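Local coordinates for protein homoserine O-acetyltransferase (Pseudomonas veronii, PDB 5EFZ) that hydrolyses ethyl acetate to ethanol and acetate during the degradation of short-chain methyl ketones, acting as a homodimeric esterase of the alpha/beta hydrolase fold, at residues E20-P24 against G70-A74; Y158-R163 against A289-I293; F325-R329 against Q347-H351. All coordinates share one frame; numbering follows the deposited sequence.

Interaction 1 (E20-P24 against G70-A74); sequences ENHGP and GTSKA
T71 OG1 is gripped by two groups, one from each side of the contact. Across the gap it shares a hydrogen bond with H22, ND1 to OG1 2.9 Å, in which either partner could be the donor. Within its own segment it accepts from the backbone of K73, N to OG1 3.2 Å. Chi1 of T71 is 68°, which sets OG1 between the backbone N and the carbonyl carbon, where it meets both H22 ND1 and K73 N. The same rotation lays the methyl branch on the ring: T71 CG2 lies over one face of H22, 3.9 Å from the ring centroid and 29° off the normal, a CH-pi contact. L103 also touches this imidazole, and Y16 meets it edge-to-face.

The bond from K73 N identifies T71 as the N-cap of helix 72-79, the helix that follows strand 61-65 of the alpha/beta hydrolase sheet. The contact therefore joins the start of a helix of the hydrolase fold to the short N-terminal helix 19-22, just where G23 leaves helical geometry.

The side chain of K73 runs alongside this helix end. Its CB sits near the plane of the H22 ring at the edge, and K73 CD passes H22 O at 3.6 Å. After a bend at chi2 the chain is extended, which carries the ammonium to the next carbonyl, K73 NZ to G23 O 2.7 Å. The ammonium is tilted 31° from that carbonyl plane, and it has a second partner in a salt bridge with E76. A cis peptide bond precedes P24, whose CD is a looser neighbour of NZ.

A water links the H22 carbonyl to the S72 side chain, donating to H22 O at 2.7 Å and lying 2.6 Å from S72 OG; its bond to P24 O is weak.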
loop_
_atom_site.group_PDB
_atom_site.type_symbol
_atom_site.label_atom_id
_atom_site.label_comp_id
_atom_site.label_asym_id
_atom_site.label_seq_id
_atom_site.Cartn_x
_atom_site.Cartn_y
_atom_site.Cartn_z
ATOM N N GLU A 20 3.775 34.053 -5.640
ATOM C CA GLU A 20 2.725 34.021 -6.647
ATOM C C GLU A 20 1.910 32.742 -6.533
ATOM O O GLU A 20 0.687 32.746 -6.705
ATOM C CB GLU A 20 3.336 34.140 -8.052
ATOM C CG GLU A 20 2.332 34.160 -9.216
ATOM C CD GLU A 20 1.447 35.407 -9.270
ATOM O OE1 GLU A 20 1.730 36.397 -8.559
ATOM O OE2 GLU A 20 0.469 35.408 -10.049
ATOM N N ASN A 21 2.592 31.644 -6.227
ATOM C CA ASN A 21 1.926 30.354 -6.093
ATOM C C ASN A 21 1.412 30.040 -4.697
ATOM O O ASN A 21 0.402 29.359 -4.566
ATOM C CB ASN A 21 2.859 29.217 -6.510
ATOM C CG ASN A 21 3.078 29.161 -7.992
ATOM O OD1 ASN A 21 2.267 29.668 -8.768
ATOM N ND2 ASN A 21 4.191 28.544 -8.404
ATOM N N HIS A 22 2.100 30.504 -3.654
ATOM C CA HIS A 22 1.776 30.036 -2.301
ATOM C C HIS A 22 1.467 31.118 -1.295
ATOM O O HIS A 22 1.206 30.821 -0.131
ATOM C CB HIS A 22 2.922 29.199 -1.748
ATOM C CG HIS A 22 3.283 28.050 -2.621
ATOM N ND1 HIS A 22 2.606 26.848 -2.582
ATOM C CD2 HIS A 22 4.240 27.912 -3.570
ATOM C CE1 HIS A 22 3.131 26.025 -3.472
ATOM N NE2 HIS A 22 4.127 26.642 -4.081
ATOM N N GLY A 23 1.515 32.367 -1.744
ATOM C CA GLY A 23 1.377 33.480 -0.846
ATOM C C GLY A 23 -0.069 33.913 -0.726
ATOM O O GLY A 23 -0.957 33.341 -1.360
ATOM N N PRO A 24 -0.306 34.968 0.061
ATOM C CA PRO A 24 0.755 35.716 0.749
ATOM C C PRO A 24 1.336 35.014 1.981
ATOM O O PRO A 24 0.646 34.266 2.680
ATOM C CB PRO A 24 0.047 37.024 1.136
ATOM C CG PRO A 24 -1.368 36.667 1.223
ATOM C CD PRO A 24 -1.591 35.684 0.111
ATOM N N GLY A 70 3.784 19.884 1.251
ATOM C CA GLY A 70 2.768 20.916 1.307
ATOM C C GLY A 70 3.296 22.276 1.730
ATOM O O GLY A 70 4.454 22.433 2.171
ATOM N N THR A 71 2.449 23.283 1.564
ATOM C CA THR A 71 2.775 24.625 1.999
ATOM C C THR A 71 1.590 25.207 2.742
ATOM O O THR A 71 0.517 24.591 2.844
ATOM C CB THR A 71 3.120 25.578 0.830
ATOM O OG1 THR A 71 1.926 25.812 0.060
ATOM C CG2 THR A 71 4.265 25.002 -0.084
ATOM N N SER A 72 1.792 26.401 3.272
ATOM C CA SER A 72 0.722 27.079 3.995
ATOM C C SER A 72 -0.506 27.316 3.094
ATOM O O SER A 72 -1.630 27.400 3.592
ATOM C CB SER A 72 1.233 28.418 4.573
ATOM O OG SER A 72 2.033 29.122 3.622
ATOM N N LYS A 73 -0.288 27.437 1.784
ATOM C CA LYS A 73 -1.374 27.715 0.853
ATOM C C LYS A 73 -2.440 26.629 0.926
ATOM O O LYS A 73 -3.645 26.929 0.935
ATOM C CB LYS A 73 -0.876 27.815 -0.589
ATOM C CG LYS A 73 -1.874 28.502 -1.503
ATOM C CD LYS A 73 -2.156 29.867 -0.886
ATOM C CE LYS A 73 -3.119 30.710 -1.683
ATOM N NZ LYS A 73 -3.279 32.037 -1.016
ATOM N N ALA A 74 -1.992 25.377 0.976
ATOM C CA ALA A 74 -2.922 24.252 1.079
ATOM C C ALA A 74 -3.758 24.300 2.358
ATOM O O ALA A 74 -4.950 24.032 2.298
ATOM C CB ALA A 74 -2.183 22.916 1.010
HETATM O O HOH W 1 0.607 30.914 2.472
#

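Interaction 2 (Y158-R163 against A289-I293); sequences YEWAVR and ALGRI
R292 reaches V162 with two nitrogens converging on one carbonyl oxygen, but unequally. The bond from R292 NH2 to V162 O is 2.8 Å long with an N-H...O angle of 138°, whereas R292 NE to the same oxygen is 3.3 Å and weak. A bend at chi3 (49°) turns the otherwise extended arginine chain back to this carbonyl. The guanidinium also lies against the valine side chain, with V162 CG1 over one of its faces, 3.9 Å from R292 NE.

The second branch of V162 faces the turn itself. V162 CG2 comes within 3.4 Å of A289 O and within 3.8 Å of I293 CG1, while L290 CD2 stands more loosely beside it. Chi1 of 169° puts CG1 anti to the backbone N, on the arginine side, and CG2 beside the N, toward A289 O and I293. I293 next packs against A161, with A161 CB to I293 CG1 4.0 Å, and its CD1 approaches the Y158 ring at the edge.

Helix 152-163 is the one that leads away from the probable nucleophile elbow at S151, as expected of an alpha/beta hydrolase, and the contact lies at its far, C-terminal end. A positive group at that end is likely to be favoured by the helix dipole. The opposing residues are A289 and L290 of helix 286-290 and a type I turn from L290 to I293, closed by I293 N to L290 O at 3.2 Å; this turn places R292 and I293 together on the helix.

Farther out, R163 grips E159 in a side-on salt bridge, NE and NH2 both donating to OE2, with R163 NE 2.7 Å from E159 OE2. H281 also hydrogen-bonds to that oxygen. Y158 touches A178, I320 and E316, the last on helix 310-317, which L290 touches too.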
loop_
_atom_site.group_PDB
_atom_site.type_symbol
_atom_site.label_atom_id
_atom_site.label_comp_id
_atom_site.label_asym_id
_atom_site.label_seq_id
_atom_site.Cartn_x
_atom_site.Cartn_y
_atom_site.Cartn_z
ATOM N N TYR A 158 1.924 16.515 17.917
ATOM C CA TYR A 158 2.314 15.692 19.056
ATOM C C TYR A 158 3.595 16.200 19.701
ATOM O O TYR A 158 3.709 16.300 20.930
ATOM C CB TYR A 158 2.510 14.235 18.623
ATOM C CG TYR A 158 1.210 13.481 18.469
ATOM C CD1 TYR A 158 0.314 13.361 19.549
ATOM C CD2 TYR A 158 0.868 12.861 17.263
ATOM C CE1 TYR A 158 -0.886 12.619 19.408
ATOM C CE2 TYR A 158 -0.331 12.125 17.130
ATOM C CZ TYR A 158 -1.185 12.014 18.202
ATOM O OH TYR A 158 -2.371 11.294 18.042
ATOM N N GLU A 159 4.575 16.516 18.869
ATOM C CA GLU A 159 5.821 17.013 19.418
ATOM C C GLU A 159 5.618 18.313 20.213
ATOM O O GLU A 159 6.197 18.495 21.299
ATOM C CB GLU A 159 6.840 17.221 18.290
ATOM C CG GLU A 159 8.171 17.870 18.756
ATOM C CD GLU A 159 9.091 16.964 19.595
ATOM O OE1 GLU A 159 8.928 15.710 19.629
ATOM O OE2 GLU A 159 10.007 17.526 20.250
ATOM N N TRP A 160 4.775 19.206 19.694
ATOM C CA TRP A 160 4.401 20.418 20.444
ATOM C C TRP A 160 3.812 20.069 21.810
ATOM O O TRP A 160 4.235 20.626 22.835
ATOM C CB TRP A 160 3.370 21.251 19.653
ATOM C CG TRP A 160 3.970 22.466 18.999
ATOM C CD1 TRP A 160 4.337 22.601 17.682
ATOM C CD2 TRP A 160 4.347 23.689 19.654
ATOM N NE1 TRP A 160 4.899 23.839 17.479
ATOM C CE2 TRP A 160 4.875 24.539 18.669
ATOM C CE3 TRP A 160 4.196 24.174 20.964
ATOM C CZ2 TRP A 160 5.302 25.835 18.958
ATOM C CZ3 TRP A 160 4.604 25.466 21.251
ATOM C CH2 TRP A 160 5.163 26.278 20.255
ATOM N N ALA A 161 2.846 19.144 21.822
ATOM C CA ALA A 161 2.108 18.822 23.056
ATOM C C ALA A 161 2.995 18.155 24.096
ATOM O O ALA A 161 2.721 18.254 25.293
ATOM C CB ALA A 161 0.896 17.931 22.746
ATOM N N VAL A 162 4.047 17.460 23.644
ATOM C CA VAL A 162 4.962 16.764 24.564
ATOM C C VAL A 162 6.092 17.703 25.018
ATOM O O VAL A 162 6.470 17.709 26.186
ATOM C CB VAL A 162 5.582 15.482 23.913
ATOM C CG1 VAL A 162 6.745 14.916 24.765
ATOM C CG2 VAL A 162 4.513 14.418 23.719
ATOM N N ARG A 163 6.612 18.500 24.096
ATOM C CA ARG A 163 7.795 19.320 24.362
ATOM C C ARG A 163 7.476 20.557 25.201
ATOM O O ARG A 163 8.271 20.969 26.069
ATOM C CB ARG A 163 8.450 19.738 23.028
ATOM C CG ARG A 163 9.749 20.517 23.177
ATOM C CD ARG A 163 10.288 21.022 21.851
ATOM N NE ARG A 163 10.897 19.953 21.076
ATOM C CZ ARG A 163 12.170 19.924 20.711
ATOM N NH1 ARG A 163 12.995 20.922 21.037
ATOM N NH2 ARG A 163 12.616 18.884 20.036
ATOM N N ALA A 289 6.347 9.717 27.471
ATOM C CA ALA A 289 6.257 10.922 26.646
ATOM C C ALA A 289 4.820 11.390 26.457
ATOM O O ALA A 289 4.525 12.575 26.625
ATOM C CB ALA A 289 6.895 10.679 25.259
ATOM N N LEU A 290 3.934 10.478 26.050
ATOM C CA LEU A 290 2.541 10.855 25.842
ATOM C C LEU A 290 1.840 11.210 27.162
ATOM O O LEU A 290 0.886 11.994 27.170
ATOM C CB LEU A 290 1.772 9.732 25.126
ATOM C CG LEU A 290 2.258 9.507 23.691
ATOM C CD1 LEU A 290 1.491 8.354 23.003
ATOM C CD2 LEU A 290 2.171 10.788 22.833
ATOM N N GLY A 291 2.304 10.623 28.259
ATOM C CA GLY A 291 1.777 10.932 29.585
ATOM C C GLY A 291 2.073 12.355 30.029
ATOM O O GLY A 291 1.430 12.859 30.965
ATOM N N ARG A 292 3.051 13.002 29.385
ATOM C CA ARG A 292 3.386 14.414 29.660
ATOM C C ARG A 292 2.354 15.403 29.087
ATOM O O ARG A 292 2.314 16.577 29.485
ATOM C CB ARG A 292 4.769 14.761 29.073
ATOM C CG ARG A 292 5.927 14.282 29.917
ATOM C CD ARG A 292 7.268 14.368 29.179
ATOM N NE ARG A 292 7.503 15.658 28.532
ATOM C CZ ARG A 292 8.713 16.140 28.244
ATOM N NH1 ARG A 292 9.809 15.454 28.583
ATOM N NH2 ARG A 292 8.833 17.324 27.651
ATOM N N ILE A 293 1.552 14.943 28.138
ATOM C CA ILE A 293 0.644 15.835 27.438
ATOM C C ILE A 293 -0.429 16.361 28.393
ATOM O O ILE A 293 -1.084 15.583 29.061
ATOM C CB ILE A 293 -0.018 15.132 26.242
ATOM C CG1 ILE A 293 1.051 14.788 25.201
ATOM C CG2 ILE A 293 -1.136 16.027 25.685
ATOM C CD1 ILE A 293 0.488 14.061 23.979
#

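Interaction 3 (F325-R329 against Q347-H351); sequences FRPLR and QLDAH
The non-helical residues after F325 run past helix 342-356, closest where the CA atoms of L328 and Q347 are 6.8 Å apart. Q347 pairs its amide with the backbone of R329: OE1 accepts from R329 N at 2.9 Å in a nearly straight bond (176°), on a lone pair in the carbonyl plane, and NE2 donates to R329 O, also at 2.9 Å. This two-point pairing fixes the amide's rotation.

One helical turn on from Q347, the H351 ring has R326 CB over its centre, 4.0 Å above the ring plane, a CH-pi contact. R326 NH1 also donates to H351 ND1 at 3.0 Å, with the two planes 80° apart, although the arginine's strongest polar partner is E354, salt-bridged to R326 NH2. L328 CD2 meets the ring edge, 3.9 Å from H351 CD2.

The loop follows the sheet's edge strand 324-325 and leads toward H334, probably catalytic; L328 and L348 both pack on M300 and I174 of that sheet.

A water links P327 O, Q347 OE1 and H351 NE2. A leucine in place of Q347 would probably leave R329 N and O without these mates and the water without one acceptor.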
loop_
_atom_site.group_PDB
_atom_site.type_symbol
_atom_site.label_atom_id
_atom_site.label_comp_id
_atom_site.label_asym_id
_atom_site.label_seq_id
_atom_site.Cartn_x
_atom_site.Cartn_y
_atom_site.Cartn_z
ATOM N N PHE A 325 -10.764 9.727 21.196
ATOM C CA PHE A 325 -10.507 9.099 19.904
ATOM C C PHE A 325 -11.676 9.408 18.973
ATOM O O PHE A 325 -12.826 9.023 19.247
ATOM C CB PHE A 325 -10.317 7.582 20.101
ATOM C CG PHE A 325 -9.848 6.854 18.866
ATOM C CD1 PHE A 325 -8.612 7.143 18.318
ATOM C CD2 PHE A 325 -10.637 5.850 18.287
ATOM C CE1 PHE A 325 -8.150 6.448 17.184
ATOM C CE2 PHE A 325 -10.186 5.150 17.139
ATOM C CZ PHE A 325 -8.938 5.473 16.591
ATOM N N ARG A 326 -11.415 10.193 17.936
ATOM C CA ARG A 326 -12.459 10.620 17.007
ATOM C C ARG A 326 -12.058 10.404 15.537
ATOM O O ARG A 326 -11.677 11.341 14.857
ATOM C CB ARG A 326 -12.789 12.087 17.247
ATOM C CG ARG A 326 -13.593 12.274 18.561
ATOM C CD ARG A 326 -13.664 13.688 19.010
ATOM N NE ARG A 326 -14.495 13.854 20.212
ATOM C CZ ARG A 326 -15.575 14.622 20.281
ATOM N NH1 ARG A 326 -15.978 15.271 19.208
ATOM N NH2 ARG A 326 -16.255 14.737 21.421
ATOM N N PRO A 327 -12.177 9.168 15.061
ATOM C CA PRO A 327 -11.774 8.911 13.665
ATOM C C PRO A 327 -12.656 9.700 12.692
ATOM O O PRO A 327 -13.867 9.841 12.951
ATOM C CB PRO A 327 -12.008 7.404 13.485
ATOM C CG PRO A 327 -12.182 6.854 14.854
ATOM C CD PRO A 327 -12.738 7.977 15.708
ATOM N N LEU A 328 -12.060 10.152 11.591
ATOM C CA LEU A 328 -12.778 10.782 10.494
ATOM C C LEU A 328 -13.187 9.691 9.509
ATOM O O LEU A 328 -12.341 8.904 9.084
ATOM C CB LEU A 328 -11.891 11.809 9.792
ATOM C CG LEU A 328 -11.496 12.969 10.710
ATOM C CD1 LEU A 328 -10.469 13.803 9.997
ATOM C CD2 LEU A 328 -12.739 13.818 11.016
ATOM N N ARG A 329 -14.451 9.646 9.125
ATOM C CA ARG A 329 -14.916 8.544 8.270
ATOM C C ARG A 329 -14.755 9.009 6.833
ATOM O O ARG A 329 -15.458 9.932 6.404
ATOM C CB ARG A 329 -16.384 8.190 8.563
ATOM C CG ARG A 329 -16.593 7.628 9.962
ATOM C CD ARG A 329 -18.049 7.634 10.423
ATOM N NE ARG A 329 -18.084 7.003 11.739
ATOM C CZ ARG A 329 -18.630 5.818 12.008
ATOM N NH1 ARG A 329 -19.288 5.152 11.074
ATOM N NH2 ARG A 329 -18.556 5.326 13.236
ATOM N N GLN A 347 -17.270 16.693 9.007
ATOM C CA GLN A 347 -17.030 16.026 10.294
ATOM C C GLN A 347 -15.920 16.706 11.069
ATOM O O GLN A 347 -16.004 16.913 12.297
ATOM C CB GLN A 347 -16.649 14.561 10.096
ATOM C CG GLN A 347 -17.598 13.714 9.313
ATOM C CD GLN A 347 -16.918 12.384 8.971
ATOM O OE1 GLN A 347 -16.267 11.766 9.835
ATOM N NE2 GLN A 347 -17.026 11.970 7.712
ATOM N N LEU A 348 -14.847 17.040 10.361
ATOM C CA LEU A 348 -13.705 17.644 11.022
ATOM C C LEU A 348 -14.069 18.975 11.662
ATOM O O LEU A 348 -13.625 19.271 12.785
ATOM C CB LEU A 348 -12.561 17.857 10.021
ATOM C CG LEU A 348 -11.305 18.498 10.622
ATOM C CD1 LEU A 348 -10.742 17.623 11.740
ATOM C CD2 LEU A 348 -10.253 18.678 9.537
ATOM N N ASP A 349 -14.854 19.791 10.945
ATOM C CA ASP A 349 -15.237 21.103 11.480
ATOM C C ASP A 349 -16.022 20.931 12.771
ATOM O O ASP A 349 -15.863 21.733 13.729
ATOM C CB ASP A 349 -16.068 21.911 10.461
ATOM C CG ASP A 349 -15.192 22.728 9.499
ATOM O OD1 ASP A 349 -14.004 22.981 9.824
ATOM O OD2 ASP A 349 -15.688 23.120 8.417
ATOM N N ALA A 350 -16.879 19.910 12.783
ATOM C CA ALA A 350 -17.741 19.654 13.945
ATOM C C ALA A 350 -16.887 19.236 15.152
ATOM O O ALA A 350 -17.085 19.739 16.270
ATOM C CB ALA A 350 -18.797 18.594 13.618
ATOM N N HIS A 351 -15.926 18.336 14.930
ATOM C CA HIS A 351 -15.038 17.909 16.019
ATOM C C HIS A 351 -14.178 19.090 16.506
ATOM O O HIS A 351 -14.028 19.323 17.708
ATOM C CB HIS A 351 -14.109 16.759 15.586
ATOM C CG HIS A 351 -14.808 15.463 15.343
ATOM N ND1 HIS A 351 -15.655 14.871 16.265
ATOM C CD2 HIS A 351 -14.786 14.617 14.283
ATOM C CE1 HIS A 351 -16.113 13.736 15.783
ATOM N NE2 HIS A 351 -15.595 13.556 14.572
HETATM O O HOH W 2 -16.039 11.677 12.458
#

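Overall arrangement
The three contacts come in series along the chain without touching. Interactions 1 and 2, centres 29 Å apart, lie on opposite sides of the chain's centre; interaction 3 is 25 Å from the first and 21 Å from the second. Each uses an element adjoining, in sequence, a strand of the central mixed sheet. Interaction 1 ties helix 19-22 to helix 72-79, after strand 61-65. Interaction 2 joins helix 152-163, after strand 146-150, to the turn before strand 296-300. Interaction 3 sets helix 342-356 against the loop after edge strand 324-325. Of the probable triad, the side chains of S151 and Y158 are about 10 Å apart, those of D305 and L328 about 9 Å; interaction 1 lies apart.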